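Local structure of hypothetical protein STY4665 (Salmonella typhi, 2IPQ) at residues T5-L10 with K69-A74; L10-L15 with Y111-S116; G22-N27 with A31-T36. The protein is of unknown function but, as the C-terminal domain of a TraI-domain protein, probably belongs with putative conjugal transfer nickase/helicases. All blocks are in the same frame, centred on the assembly; numbering follows the deposited sequence.

Contact 1: residues T5-L10 with K69-A74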
# COMPACT_ATOMS: atom_id res chain seq x y z
N THR A 5 19.32 -3.58 2.61
CA THR A 5 19.31 -2.41 1.74
C THR A 5 18.78 -2.73 0.34
O THR A 5 17.93 -2.02 -0.18
CB THR A 5 20.67 -1.75 1.67
OG1 THR A 5 21.06 -1.38 2.99
CG2 THR A 5 20.62 -0.49 0.80
N GLU A 6 19.28 -3.82 -0.25
CA GLU A 6 18.94 -4.20 -1.61
C GLU A 6 17.48 -4.63 -1.71
O GLU A 6 16.75 -4.22 -2.62
CB GLU A 6 19.86 -5.32 -2.09
N LEU A 7 17.07 -5.45 -0.77
CA LEU A 7 15.70 -5.93 -0.67
C LEU A 7 14.68 -4.79 -0.48
O LEU A 7 13.65 -4.74 -1.13
CB LEU A 7 15.61 -6.94 0.48
CG LEU A 7 14.28 -7.66 0.69
CD1 LEU A 7 13.84 -8.26 -0.64
CD2 LEU A 7 14.43 -8.72 1.74
N GLY A 8 14.98 -3.87 0.43
CA GLY A 8 14.24 -2.62 0.55
C GLY A 8 14.06 -1.90 -0.78
O GLY A 8 12.91 -1.65 -1.19
N ASP A 9 15.18 -1.58 -1.44
CA ASP A 9 15.18 -0.90 -2.74
C ASP A 9 14.41 -1.68 -3.83
O ASP A 9 13.72 -1.08 -4.65
CB ASP A 9 16.60 -0.59 -3.21
CG ASP A 9 17.24 0.60 -2.46
OD1 ASP A 9 16.49 1.51 -2.05
OD2 ASP A 9 18.49 0.62 -2.29
N LEU A 10 14.52 -3.00 -3.82
CA LEU A 10 13.79 -3.85 -4.75
C LEU A 10 12.30 -3.72 -4.51
O LEU A 10 11.52 -3.51 -5.44
CB LEU A 10 14.17 -5.30 -4.52
CG LEU A 10 14.40 -6.20 -5.74
CD1 LEU A 10 14.43 -7.65 -5.29
CD2 LEU A 10 13.34 -5.97 -6.82
N LYS A 69 8.32 -12.62 4.31
CA LYS A 69 7.51 -11.43 4.51
C LYS A 69 8.10 -10.51 5.57
O LYS A 69 8.15 -9.29 5.39
CB LYS A 69 6.07 -11.80 4.90
CG LYS A 69 5.08 -10.63 4.94
CD LYS A 69 5.23 -9.83 6.22
CE LYS A 69 4.09 -10.13 7.20
NZ LYS A 69 3.62 -8.88 7.90
N GLU A 70 8.54 -11.11 6.67
CA GLU A 70 9.19 -10.38 7.74
C GLU A 70 10.41 -9.59 7.24
O GLU A 70 10.57 -8.42 7.59
CB GLU A 70 9.58 -11.36 8.87
CG GLU A 70 9.40 -10.83 10.32
CD GLU A 70 10.04 -11.74 11.41
OE1 GLU A 70 9.31 -12.23 12.31
OE2 GLU A 70 11.27 -11.98 11.37
N GLN A 71 11.26 -10.24 6.42
CA GLN A 71 12.47 -9.61 5.81
C GLN A 71 12.14 -8.37 4.98
O GLN A 71 12.63 -7.29 5.24
CB GLN A 71 13.18 -10.61 4.90
CG GLN A 71 14.58 -10.99 5.33
CD GLN A 71 14.60 -12.33 6.06
OE1 GLN A 71 15.60 -13.05 6.03
NE2 GLN A 71 13.49 -12.66 6.73
N VAL A 72 11.30 -8.55 3.97
CA VAL A 72 10.89 -7.44 3.11
C VAL A 72 10.27 -6.28 3.88
O VAL A 72 10.63 -5.13 3.65
CB VAL A 72 9.90 -7.90 2.02
CG1 VAL A 72 9.71 -6.78 1.01
CG2 VAL A 72 10.43 -9.12 1.32
N GLN A 73 9.33 -6.58 4.78
CA GLN A 73 8.73 -5.55 5.63
C GLN A 73 9.74 -4.77 6.48
O GLN A 73 9.72 -3.53 6.49
CB GLN A 73 7.65 -6.15 6.52
CG GLN A 73 7.12 -5.18 7.57
CD GLN A 73 5.77 -5.63 8.09
OE1 GLN A 73 5.44 -6.81 8.03
NE2 GLN A 73 4.97 -4.68 8.59
N ALA A 74 10.61 -5.48 7.19
CA ALA A 74 11.70 -4.84 7.89
C ALA A 74 12.56 -3.98 6.94
O ALA A 74 12.94 -2.84 7.26
CB ALA A 74 12.58 -5.88 8.63

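Contact 2: residues L10-L15 with Y111-S116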
# COMPACT_ATOMS: atom_id res chain seq x y z
N LEU A 10 14.52 -3.00 -3.82
CA LEU A 10 13.79 -3.85 -4.75
C LEU A 10 12.30 -3.72 -4.51
O LEU A 10 11.52 -3.51 -5.44
CB LEU A 10 14.17 -5.30 -4.52
CG LEU A 10 14.40 -6.20 -5.74
CD1 LEU A 10 14.43 -7.65 -5.29
CD2 LEU A 10 13.34 -5.97 -6.82
N PHE A 11 11.88 -3.85 -3.25
CA PHE A 11 10.48 -3.81 -2.97
C PHE A 11 9.89 -2.43 -3.30
O PHE A 11 8.80 -2.32 -3.86
CB PHE A 11 10.17 -4.14 -1.51
CG PHE A 11 8.79 -3.72 -1.10
CD1 PHE A 11 8.57 -2.46 -0.58
CD2 PHE A 11 7.72 -4.57 -1.26
CE1 PHE A 11 7.27 -2.06 -0.21
CE2 PHE A 11 6.42 -4.18 -0.90
CZ PHE A 11 6.21 -2.92 -0.37
N TRP A 12 10.62 -1.38 -2.94
CA TRP A 12 10.10 -0.02 -3.12
C TRP A 12 10.10 0.35 -4.62
O TRP A 12 9.16 0.97 -5.14
CB TRP A 12 10.96 0.95 -2.31
CG TRP A 12 10.71 2.37 -2.64
CD1 TRP A 12 11.54 3.22 -3.29
CD2 TRP A 12 9.52 3.13 -2.33
NE1 TRP A 12 10.96 4.46 -3.40
CE2 TRP A 12 9.72 4.42 -2.82
CE3 TRP A 12 8.32 2.82 -1.69
CZ2 TRP A 12 8.75 5.43 -2.70
CZ3 TRP A 12 7.36 3.80 -1.55
CH2 TRP A 12 7.58 5.10 -2.06
N SER A 13 11.17 -0.05 -5.31
CA SER A 13 11.25 0.08 -6.75
C SER A 13 10.11 -0.64 -7.47
O SER A 13 9.51 -0.11 -8.41
CB SER A 13 12.61 -0.46 -7.23
OG SER A 13 12.62 -0.53 -8.64
N TRP A 14 9.79 -1.86 -7.03
CA TRP A 14 8.67 -2.63 -7.59
C TRP A 14 7.31 -1.96 -7.34
O TRP A 14 6.47 -1.86 -8.24
CB TRP A 14 8.69 -4.06 -7.01
CG TRP A 14 7.39 -4.85 -7.21
CD1 TRP A 14 7.06 -5.66 -8.27
CD2 TRP A 14 6.27 -4.89 -6.31
NE1 TRP A 14 5.80 -6.20 -8.08
CE2 TRP A 14 5.30 -5.74 -6.89
CE3 TRP A 14 6.00 -4.29 -5.07
CZ2 TRP A 14 4.07 -6.01 -6.27
CZ3 TRP A 14 4.78 -4.55 -4.46
CH2 TRP A 14 3.83 -5.41 -5.06
N LEU A 15 7.09 -1.50 -6.12
CA LEU A 15 5.81 -0.88 -5.73
C LEU A 15 5.63 0.44 -6.47
O LEU A 15 4.58 0.74 -7.05
CB LEU A 15 5.82 -0.57 -4.22
CG LEU A 15 4.54 -0.21 -3.43
CD1 LEU A 15 4.47 1.24 -3.11
CD2 LEU A 15 3.22 -0.72 -4.06
N TYR A 111 0.02 0.56 5.67
CA TYR A 111 0.80 1.77 5.68
C TYR A 111 0.07 2.82 4.90
O TYR A 111 -0.65 2.50 3.96
CB TYR A 111 2.14 1.48 5.01
CG TYR A 111 3.05 0.55 5.79
CD1 TYR A 111 3.26 -0.78 5.39
CD2 TYR A 111 3.70 1.00 6.94
CE1 TYR A 111 4.12 -1.65 6.13
CE2 TYR A 111 4.55 0.16 7.68
CZ TYR A 111 4.75 -1.16 7.27
OH TYR A 111 5.59 -1.97 8.03
N LEU A 112 0.27 4.07 5.27
CA LEU A 112 -0.03 5.20 4.40
C LEU A 112 1.22 5.81 3.80
O LEU A 112 2.19 6.07 4.50
CB LEU A 112 -0.78 6.29 5.19
CG LEU A 112 -2.22 5.95 5.61
CD1 LEU A 112 -2.77 7.15 6.28
CD2 LEU A 112 -3.03 5.62 4.42
N ILE A 113 1.22 6.04 2.50
CA ILE A 113 2.37 6.67 1.86
C ILE A 113 1.91 7.89 1.09
O ILE A 113 0.99 7.79 0.27
CB ILE A 113 2.99 5.67 0.88
CG1 ILE A 113 3.50 4.45 1.65
CG2 ILE A 113 4.08 6.35 0.00
CD1 ILE A 113 3.56 3.21 0.80
N LYS A 114 2.55 9.03 1.33
CA LYS A 114 2.22 10.28 0.66
C LYS A 114 2.21 10.06 -0.83
O LYS A 114 3.16 9.47 -1.36
CB LYS A 114 3.28 11.33 0.95
CG LYS A 114 3.11 12.05 2.24
CD LYS A 114 4.13 13.21 2.36
CE LYS A 114 3.91 14.26 1.28
NZ LYS A 114 4.60 15.56 1.56
N MSE A 115 1.16 10.54 -1.50
CA MSE A 115 0.98 10.36 -2.95
C MSE A 115 2.22 10.71 -3.77
O MSE A 115 2.55 10.02 -4.72
CB MSE A 115 -0.16 11.23 -3.48
CG MSE A 115 -1.45 11.06 -2.75
SE MSE A 115 -2.84 10.28 -3.84
CE MSE A 115 -3.95 11.87 -4.12
N SER A 116 2.88 11.81 -3.39
CA SER A 116 3.98 12.33 -4.16
C SER A 116 5.28 11.54 -3.98
O SER A 116 6.28 11.84 -4.64
CB SER A 116 4.21 13.79 -3.78
OG SER A 116 4.58 13.88 -2.42

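Contact 3: residues G22-N27 with A31-T36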
# COMPACT_ATOMS: atom_id res chain seq x y z
N GLY A 22 0.88 1.68 -13.82
CA GLY A 22 -0.45 1.04 -13.77
C GLY A 22 -0.34 -0.47 -13.87
O GLY A 22 -1.17 -1.10 -14.48
N ASP A 23 0.69 -1.04 -13.25
CA ASP A 23 1.00 -2.46 -13.37
C ASP A 23 0.57 -3.25 -12.12
O ASP A 23 0.49 -4.47 -12.15
CB ASP A 23 2.51 -2.60 -13.55
CG ASP A 23 2.90 -3.79 -14.40
OD1 ASP A 23 2.18 -4.10 -15.40
OD2 ASP A 23 3.94 -4.41 -14.07
N ILE A 24 0.29 -2.55 -11.02
CA ILE A 24 -0.20 -3.16 -9.78
C ILE A 24 -1.65 -2.69 -9.60
O ILE A 24 -1.89 -1.50 -9.64
CB ILE A 24 0.68 -2.69 -8.57
CG1 ILE A 24 2.09 -3.31 -8.63
CG2 ILE A 24 0.06 -3.00 -7.21
CD1 ILE A 24 3.13 -2.47 -7.86
N PRO A 25 -2.62 -3.63 -9.44
CA PRO A 25 -4.03 -3.25 -9.23
C PRO A 25 -4.28 -2.32 -8.03
O PRO A 25 -3.73 -2.50 -6.95
CB PRO A 25 -4.73 -4.59 -9.02
CG PRO A 25 -3.86 -5.57 -9.83
CD PRO A 25 -2.46 -5.10 -9.48
N VAL A 26 -5.14 -1.33 -8.23
CA VAL A 26 -5.33 -0.28 -7.23
C VAL A 26 -6.85 -0.02 -7.26
O VAL A 26 -7.45 -0.10 -8.33
CB VAL A 26 -4.42 0.95 -7.65
CG1 VAL A 26 -4.94 1.60 -8.95
CG2 VAL A 26 -4.26 1.94 -6.56
N ASN A 27 -7.49 0.25 -6.11
CA ASN A 27 -8.80 0.90 -6.09
C ASN A 27 -9.92 -0.02 -6.50
O ASN A 27 -10.95 0.40 -7.05
CB ASN A 27 -8.81 2.13 -6.99
CG ASN A 27 -8.07 3.28 -6.38
OD1 ASN A 27 -7.61 3.20 -5.23
ND2 ASN A 27 -7.93 4.36 -7.14
N ALA A 31 -8.08 -5.24 -4.53
CA ALA A 31 -6.72 -4.71 -4.60
C ALA A 31 -6.12 -4.57 -3.19
O ALA A 31 -6.86 -4.42 -2.21
CB ALA A 31 -6.73 -3.36 -5.32
N CYS A 32 -4.80 -4.61 -3.10
CA CYS A 32 -4.12 -4.33 -1.84
C CYS A 32 -3.75 -2.86 -1.70
O CYS A 32 -3.40 -2.40 -0.60
CB CYS A 32 -2.88 -5.21 -1.67
SG CYS A 32 -3.31 -6.93 -1.40
N VAL A 33 -3.82 -2.13 -2.81
CA VAL A 33 -3.44 -0.74 -2.85
C VAL A 33 -4.67 0.11 -3.12
O VAL A 33 -5.46 -0.19 -4.04
CB VAL A 33 -2.32 -0.45 -3.90
CG1 VAL A 33 -1.82 1.03 -3.78
CG2 VAL A 33 -1.09 -1.41 -3.69
N HIS A 34 -4.84 1.15 -2.30
CA HIS A 34 -5.97 2.06 -2.42
C HIS A 34 -5.54 3.50 -2.20
O HIS A 34 -4.87 3.83 -1.22
CB HIS A 34 -7.03 1.67 -1.42
CG HIS A 34 -7.74 0.41 -1.79
ND1 HIS A 34 -8.92 0.40 -2.52
CD2 HIS A 34 -7.43 -0.89 -1.56
CE1 HIS A 34 -9.30 -0.85 -2.72
NE2 HIS A 34 -8.41 -1.65 -2.15
N LEU A 35 -5.93 4.37 -3.12
CA LEU A 35 -5.69 5.81 -2.95
C LEU A 35 -6.75 6.44 -2.06
O LEU A 35 -7.95 6.13 -2.20
CB LEU A 35 -5.72 6.50 -4.31
CG LEU A 35 -4.36 6.44 -5.01
CD1 LEU A 35 -4.14 5.08 -5.63
CD2 LEU A 35 -4.18 7.57 -6.03
N THR A 36 -6.33 7.32 -1.15
CA THR A 36 -7.26 7.98 -0.24
C THR A 36 -6.77 9.29 0.33
O THR A 36 -5.79 9.33 1.03
CB THR A 36 -7.60 7.09 0.97
OG1 THR A 36 -7.84 5.74 0.53
CG2 THR A 36 -8.84 7.62 1.69
O HOH W 1 -3.21 -4.71 -5.39

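Contact 1: residues T5-L10 with K69-A74
Leu7 lays its forked end over the backbone of helix 68-77 where Gln71 passes into Val72, and that one leucine carries the contact from the side of helix 4-20. Its CB leaves the helix toward the other segment, and with CG swung anti to the backbone N (chi1 -175°) both methyl groups reach the valine, Leu7 CD1 and CD2 each lying 4.0 Å from Val72 CG2. CD2 in addition goes to the main chain, 3.8 Å from Val72 N, and meets the first carbon of the glutamine, with Leu7 CD2 and Gln71 CB 3.9 Å apart. The leucine crosses both of these side chains at about a right angle. Gln71 offers only its aliphatic root: the chain bends at chi2 and carries the amide away from helix 4-20. Val72 is buried and also packs on Phe48 of helix 46-54.

The backbones come close here, with Leu7 CA and Val72 CA 6.3 Å apart. On another flank of helix 68-77, one turn apart, Lys69 NZ donates to Gln73 OE1 at 2.8 Å, lying in the carbonyl plane, while Gln73 NE2 is bonded to Tyr111 OH of the central sheet. The amide is thus gripped at both ends and its rotation fixed. The whole is a small, partly buried helix-helix packing of apolar side chains, joining the N-terminal helix to helix 68-77 within the TraI C-terminal domain.

Contact 2: residues L10-L15 with Y111-S116
Ile113 projects from strand 105-114 toward Trp12 and Leu15 of helix 4-20, a helix-on-sheet packing in which the helix lies against the antiparallel sheet of the domain. The two branches of the isoleucine serve different partners. Its CG2 methyl comes to the edge of the Trp12 indole, close to the ring plane, and touches the far corner of the six-membered ring: Ile113 CG2 and Trp12 CH2 are 4.2 Å apart. The indole therefore presents its rim to the strand, not a face. Trp12 gets there by length, since its CB does not itself aim at the strand; CG anti to the backbone N (chi1 168°) sends the ring outward until its benzo end reaches the isoleucine.

Leu15, one turn further on, points its CB toward the strand and meets the longer branch of Ile113. The helix axis stays well back, and the nearest alpha carbons, Leu15 CA and Ile113 CA, are 11.2 Å apart, a gap spanned entirely by side chains. All three residues are buried, and Ile118 of the short helix 115-118 touches each of them, closing the cluster from the end of the strand, while Ile42 on the neighbouring strand also packs on Ile113. Beside them Phe11 meets the rings of Phe48 and Phe76, the latter edge-to-face. The contact of Leu15 is the looser of the two, a methyl-to-methyl touch with Leu15 CD1 4.5 Å from Ile113 CD1.

Contact 3: residues G22-N27 with A31-T36
The chain runs irregularly from Ile24 to Asn27 beside the entry to strand 33-36, the two directions 69° apart, and Asn27 N donates to Val33 O at 2.9 Å. The same oxygen takes a CA-H...O contact from Val26. Asn27 then makes a second link with its side chain: OD1 accepts Leu35 N at 2.9 Å in its carbonyl plane, nearly straight at 165°. CG lies anti to the carbonyl carbon and beside the backbone N (chi1 -74°), which folds the amide back to the strand although CB points away from it; ND2 has a weak bond to Asp126 O.

Asn27 thus grips an outermost strand of the antiparallel sheet with backbone and side chain alike, along the connection that follows helix 4-20, itself closed by a Schellman motif at Gly22. Asn27 N also lies above one face of the His34 ring, toward its rim. His34 NE2 donates to Ala31 O from above the carbonyl plane, and ND1 is held by Ser128 OG.

On the apolar side, Val26 CG2 touches both Val33 CG1 and Leu35 CD1, the approach to the latter being unusually short and doubtful in detail. Ile24 CG2 meets Val33 CG2 at 4.0 Å, and Ala31 CB lies 3.5 Å from Pro25 O. A water bridges Pro25 O, to which it donates, and Cys32 N, from which it accepts.

Contacts 1 and 2 share helix 4-20, contact 1 using its first half and contact 2 continuing from the common Leu10; contact 3 lies in the connection after it and on the strand that follows. Contacts 1 and 2 alternate along the chain, their centres about 12 Å apart, and they touch through Gln73 with Tyr111 and Val72 with Phe11. Contact 3 is nested inside the loops closed by both others. Its centre is about 11 Å from that of contact 2, where Ile24 packs on the backbone of Trp14 and Leu15, and Leu35 on Met115, and about 20 Å from that of contact 1. Through contacts 1 and 2 the N-terminal helix packs on both helix 68-77 and the sheet.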